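Hydroquinone dioxygenase small subunit (Pseudomonas sp., PDB 4ZXA) probably serves as the cupin-fold small subunit of a two-subunit dioxygenase that opens the ring of hydroquinone. Local coordinates at residues P73-A78 against Y138-S143; V92-L97 against A134-R139. All blocks are in the same frame, centred on the assembly; numbering follows the deposited sequence.

Interaction 1 (P73-A78 against Y138-S143); sequences PWFTAA and YRFEAS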
# COMPACT_ATOMS: atom_id res chain seq x y z
N PRO A 73 2.14 -13.39 -50.68
CA PRO A 73 2.01 -12.50 -51.84
C PRO A 73 2.85 -11.25 -51.62
O PRO A 73 3.13 -10.92 -50.46
CB PRO A 73 0.53 -12.11 -51.83
CG PRO A 73 -0.16 -13.19 -51.09
CD PRO A 73 0.83 -13.70 -50.07
N TRP A 74 3.26 -10.59 -52.70
CA TRP A 74 3.84 -9.25 -52.57
C TRP A 74 2.80 -8.26 -52.01
O TRP A 74 1.68 -8.15 -52.53
CB TRP A 74 4.38 -8.72 -53.90
CG TRP A 74 5.65 -9.33 -54.39
CD1 TRP A 74 5.79 -10.25 -55.39
CD2 TRP A 74 6.98 -9.03 -53.94
NE1 TRP A 74 7.12 -10.55 -55.58
CE2 TRP A 74 7.87 -9.81 -54.71
CE3 TRP A 74 7.51 -8.19 -52.95
CZ2 TRP A 74 9.26 -9.77 -54.53
CZ3 TRP A 74 8.89 -8.15 -52.78
CH2 TRP A 74 9.75 -8.93 -53.56
N PHE A 75 3.19 -7.54 -50.96
CA PHE A 75 2.32 -6.57 -50.29
C PHE A 75 2.86 -5.16 -50.50
O PHE A 75 4.06 -4.96 -50.70
CB PHE A 75 2.29 -6.84 -48.78
CG PHE A 75 1.65 -8.13 -48.40
CD1 PHE A 75 0.32 -8.38 -48.71
CD2 PHE A 75 2.36 -9.08 -47.68
CE1 PHE A 75 -0.28 -9.57 -48.32
CE2 PHE A 75 1.77 -10.27 -47.29
CZ PHE A 75 0.44 -10.52 -47.61
N THR A 76 1.98 -4.18 -50.44
CA THR A 76 2.43 -2.80 -50.49
C THR A 76 1.41 -1.85 -49.85
O THR A 76 0.22 -2.18 -49.72
CB THR A 76 2.69 -2.36 -51.94
OG1 THR A 76 3.58 -1.23 -51.96
CG2 THR A 76 1.36 -2.02 -52.64
N ALA A 77 1.87 -0.67 -49.47
CA ALA A 77 0.98 0.35 -48.94
C ALA A 77 1.53 1.73 -49.23
O ALA A 77 2.69 1.88 -49.59
CB ALA A 77 0.78 0.17 -47.43
N ALA A 78 0.68 2.74 -49.06
CA ALA A 78 1.06 4.12 -49.34
C ALA A 78 1.68 4.77 -48.11
O ALA A 78 2.18 5.89 -48.19
CB ALA A 78 -0.15 4.92 -49.82
N TYR A 138 6.82 -5.75 -50.39
CA TYR A 138 7.53 -6.62 -49.48
C TYR A 138 6.90 -8.00 -49.46
O TYR A 138 5.69 -8.13 -49.62
CB TYR A 138 7.60 -6.00 -48.07
CG TYR A 138 6.26 -5.71 -47.46
CD1 TYR A 138 5.63 -4.50 -47.67
CD2 TYR A 138 5.62 -6.65 -46.66
CE1 TYR A 138 4.39 -4.22 -47.11
CE2 TYR A 138 4.38 -6.39 -46.09
CZ TYR A 138 3.76 -5.17 -46.31
OH TYR A 138 2.52 -4.89 -45.75
N ARG A 139 7.72 -9.03 -49.27
CA ARG A 139 7.26 -10.41 -49.33
C ARG A 139 7.85 -11.22 -48.18
O ARG A 139 9.02 -11.05 -47.82
CB ARG A 139 7.65 -11.04 -50.68
CG ARG A 139 7.02 -12.40 -50.98
CD ARG A 139 7.12 -12.76 -52.46
NE ARG A 139 8.51 -12.96 -52.89
CZ ARG A 139 8.86 -13.51 -54.05
NH1 ARG A 139 7.93 -13.92 -54.91
NH2 ARG A 139 10.14 -13.66 -54.36
N PHE A 140 7.03 -12.09 -47.59
CA PHE A 140 7.42 -12.91 -46.44
C PHE A 140 7.79 -14.34 -46.85
O PHE A 140 7.05 -15.00 -47.59
CB PHE A 140 6.26 -12.97 -45.44
CG PHE A 140 5.92 -11.64 -44.80
CD1 PHE A 140 6.90 -10.85 -44.22
CD2 PHE A 140 4.60 -11.20 -44.76
CE1 PHE A 140 6.57 -9.65 -43.62
CE2 PHE A 140 4.27 -9.99 -44.16
CZ PHE A 140 5.25 -9.22 -43.59
N GLU A 141 8.93 -14.82 -46.34
CA GLU A 141 9.41 -16.19 -46.56
C GLU A 141 9.53 -16.94 -45.23
O GLU A 141 10.27 -16.51 -44.36
CB GLU A 141 10.81 -16.18 -47.17
CG GLU A 141 10.90 -15.60 -48.56
CD GLU A 141 10.22 -16.48 -49.58
OE1 GLU A 141 9.74 -17.58 -49.21
OE2 GLU A 141 10.16 -16.04 -50.76
N ALA A 142 8.86 -18.08 -45.10
CA ALA A 142 8.92 -18.84 -43.86
C ALA A 142 9.05 -20.34 -44.11
O ALA A 142 8.12 -20.97 -44.63
CB ALA A 142 7.70 -18.54 -43.00
N SER A 143 10.18 -20.91 -43.72
CA SER A 143 10.42 -22.35 -43.87
C SER A 143 9.58 -23.13 -42.88
O SER A 143 9.06 -24.20 -43.20
CB SER A 143 11.90 -22.69 -43.64
OG SER A 143 12.73 -21.91 -44.48
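The indole of Trp74 carries the Arg139 side chain over one face: CB lies 3.8 Å from the centroid of the Trp74 six-membered ring in a CH-pi contact, CD follows toward the rim, and the guanidinium, turned only 17° from the indole plane, lays its own face over Trp74 NE1. In the plane of the indole, its edge meets the backbone N of Tyr138. With CG anti to the backbone N (chi1 -170°) and a bend at chi3, the chain takes Arg139 slantwise across the indole; its methylenes suit an aromatic face while its guanidinium makes a salt bridge with Glu93. On the other side of the sheet the Tyr138 ring receives Phe75 CB over a face, 3.6 Å from its centroid, and the two rings meet obliquely, planes 44° apart. Phe140 CD2 reaches the edge of the Phe75 ring, 3.9 Å from Phe75 CE2. Large aromatic residues suit this buried layer, where Tyr138 OH finds polar partners in Glu81 and Gln150. Phe75 and Tyr138 form an antiparallel hydrogen-bonded pair, Phe75 N to Tyr138 O and Tyr138 N to Phe75 O both 2.9 Å. Strand 71-76 lies between strands 136-142 and 108-109, Phe140 packs on Ile148 of strand 145-153 in the facing sheet, and Trp74 touches Leu95 of strand 89-97.

Interaction 2 (V92-L97 against A134-R139); sequences VEFLKL and AGSAYR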
# COMPACT_ATOMS: atom_id res chain seq x y z
N VAL A 92 12.17 -11.37 -45.13
CA VAL A 92 11.34 -10.34 -45.75
C VAL A 92 12.09 -9.74 -46.94
O VAL A 92 13.16 -9.14 -46.76
CB VAL A 92 10.93 -9.23 -44.72
CG1 VAL A 92 9.93 -8.25 -45.34
CG2 VAL A 92 10.34 -9.85 -43.45
N GLU A 93 11.53 -9.90 -48.14
CA GLU A 93 12.13 -9.36 -49.37
C GLU A 93 11.56 -7.98 -49.69
O GLU A 93 10.35 -7.78 -49.60
CB GLU A 93 11.82 -10.25 -50.56
CG GLU A 93 12.56 -11.56 -50.63
CD GLU A 93 11.89 -12.55 -51.58
OE1 GLU A 93 11.70 -12.21 -52.77
OE2 GLU A 93 11.54 -13.66 -51.13
N PHE A 94 12.42 -7.06 -50.11
CA PHE A 94 12.00 -5.68 -50.38
C PHE A 94 12.29 -5.22 -51.80
O PHE A 94 13.43 -5.26 -52.26
CB PHE A 94 12.69 -4.71 -49.41
CG PHE A 94 12.26 -4.87 -47.97
CD1 PHE A 94 11.16 -4.17 -47.48
CD2 PHE A 94 12.96 -5.71 -47.12
CE1 PHE A 94 10.77 -4.32 -46.15
CE2 PHE A 94 12.57 -5.86 -45.79
CZ PHE A 94 11.48 -5.16 -45.31
N LEU A 95 11.25 -4.75 -52.49
CA LEU A 95 11.39 -4.08 -53.77
C LEU A 95 11.03 -2.60 -53.67
O LEU A 95 9.97 -2.25 -53.13
CB LEU A 95 10.43 -4.70 -54.78
CG LEU A 95 10.87 -5.99 -55.44
CD1 LEU A 95 9.72 -6.50 -56.29
CD2 LEU A 95 12.10 -5.69 -56.27
N LYS A 96 11.89 -1.72 -54.19
CA LYS A 96 11.53 -0.31 -54.33
C LYS A 96 10.76 -0.08 -55.62
O LYS A 96 11.34 0.03 -56.69
CB LYS A 96 12.77 0.59 -54.32
CG LYS A 96 12.41 2.08 -54.32
CD LYS A 96 13.64 2.96 -54.41
CE LYS A 96 13.65 4.01 -53.30
NZ LYS A 96 14.88 4.86 -53.37
N LEU A 97 9.44 0.01 -55.49
CA LEU A 97 8.56 0.18 -56.65
C LEU A 97 8.91 1.41 -57.51
O LEU A 97 9.22 2.47 -56.98
CB LEU A 97 7.11 0.25 -56.21
CG LEU A 97 6.52 -1.02 -55.61
CD1 LEU A 97 5.12 -0.75 -55.11
CD2 LEU A 97 6.50 -2.11 -56.66
N ALA A 134 6.98 2.84 -46.73
CA ALA A 134 5.94 3.19 -47.67
C ALA A 134 6.52 3.27 -49.07
O ALA A 134 7.62 3.81 -49.26
CB ALA A 134 5.29 4.53 -47.28
N GLY A 135 5.78 2.74 -50.04
CA GLY A 135 6.19 2.82 -51.43
C GLY A 135 7.16 1.72 -51.81
O GLY A 135 7.95 1.84 -52.77
N SER A 136 7.13 0.64 -51.03
CA SER A 136 7.95 -0.51 -51.35
C SER A 136 6.99 -1.67 -51.46
O SER A 136 5.85 -1.59 -51.00
CB SER A 136 8.97 -0.76 -50.25
OG SER A 136 8.34 -1.38 -49.14
N ALA A 137 7.44 -2.74 -52.11
CA ALA A 137 6.70 -3.99 -52.05
C ALA A 137 7.51 -4.91 -51.16
O ALA A 137 8.74 -4.84 -51.14
CB ALA A 137 6.53 -4.58 -53.44
N TYR A 138 6.82 -5.75 -50.39
CA TYR A 138 7.53 -6.62 -49.48
C TYR A 138 6.90 -8.00 -49.46
O TYR A 138 5.69 -8.13 -49.62
CB TYR A 138 7.60 -6.00 -48.07
CG TYR A 138 6.26 -5.71 -47.46
CD1 TYR A 138 5.63 -4.50 -47.67
CD2 TYR A 138 5.62 -6.65 -46.66
CE1 TYR A 138 4.39 -4.22 -47.11
CE2 TYR A 138 4.38 -6.39 -46.09
CZ TYR A 138 3.76 -5.17 -46.31
OH TYR A 138 2.52 -4.89 -45.75
N ARG A 139 7.72 -9.03 -49.27
CA ARG A 139 7.26 -10.41 -49.33
C ARG A 139 7.85 -11.22 -48.18
O ARG A 139 9.02 -11.05 -47.82
CB ARG A 139 7.65 -11.04 -50.68
CG ARG A 139 7.02 -12.40 -50.98
CD ARG A 139 7.12 -12.76 -52.46
NE ARG A 139 8.51 -12.96 -52.89
CZ ARG A 139 8.86 -13.51 -54.05
NH1 ARG A 139 7.93 -13.92 -54.91
NH2 ARG A 139 10.14 -13.66 -54.36
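Glu93 and Leu95 pair in antiparallel register with Arg139 and Ala137, joining strands 89-97 and 136-142 in one sheet of the cupin beta-sandwich. The short strand axes approach to 4.6 Å with their directions 159° apart. Both are hydrogen-bonded pairs: Glu93 N reaches Arg139 O at 2.8 Å and Arg139 N returns to Glu93 O, while Leu95 N meets Ala137 O at 2.9 Å and Ala137 N meets Leu95 O. Between them Phe94 and Tyr138 form a non-hydrogen-bonded pair, where Tyr138 CA makes a CA-H...O contact to Glu93 O. Gly135 precedes the strand with a positive phi (84°), a conformation glycine adopts easily.

Side chains alternate between the two faces. Phe94, on the face it shares with Tyr138, sets CD1 4.0 Å from Tyr138 CB; its apolar ring suits a place among Val122 and Leu132 of its own chain and Leu214 of the large subunit. On the other face the small Ala137 leaves room for its neighbours, with its CB 4.1 Å from both Leu95 CB and Leu97 CD2. On the same face as Ala137, Glu93 and Arg139 run side by side. Glu93 CG lies anti to the carbonyl carbon (chi1 -73°) and the chain extends beyond it to bring the carboxylate to the guanidinium edge, while Arg91 holds Glu93 OE2. Replacing Glu93 with an alanine takes away both oxygens and is likely to leave Arg139 and Arg91 without their charge mate, with the guanidinium of Arg139 freer to turn. In the salt bridge the carboxylate offers the syn lone pair of Glu93 OE1 to Arg139 NH2 at 2.7 Å, nearly in the guanidinium plane, with a weak second bond from Arg139 NE to the same oxygen.

After strands 52-58 and 61-69 of the facing sheet, the chain enters this sheet with strand 71-76, passes through strand 81-87 of the facing sheet, and returns as strand 89-97. It then runs through strands 108-109, 116-125 and 128-132 before strand 136-142 enters between strands 71-76 and 89-97. Interaction 2 therefore closes a loop of 36 residues, nested inside the 59-residue loop closed by interaction 1, and both end on the same strand, sharing Tyr138 and Arg139. The central strand thus joins 71-76 on one flank to 89-97 on the other. Between the contacts, Thr76 OG1 probably hydrogen-bonds to Ser136 O, and Trp74 packs against the backbone of Glu93.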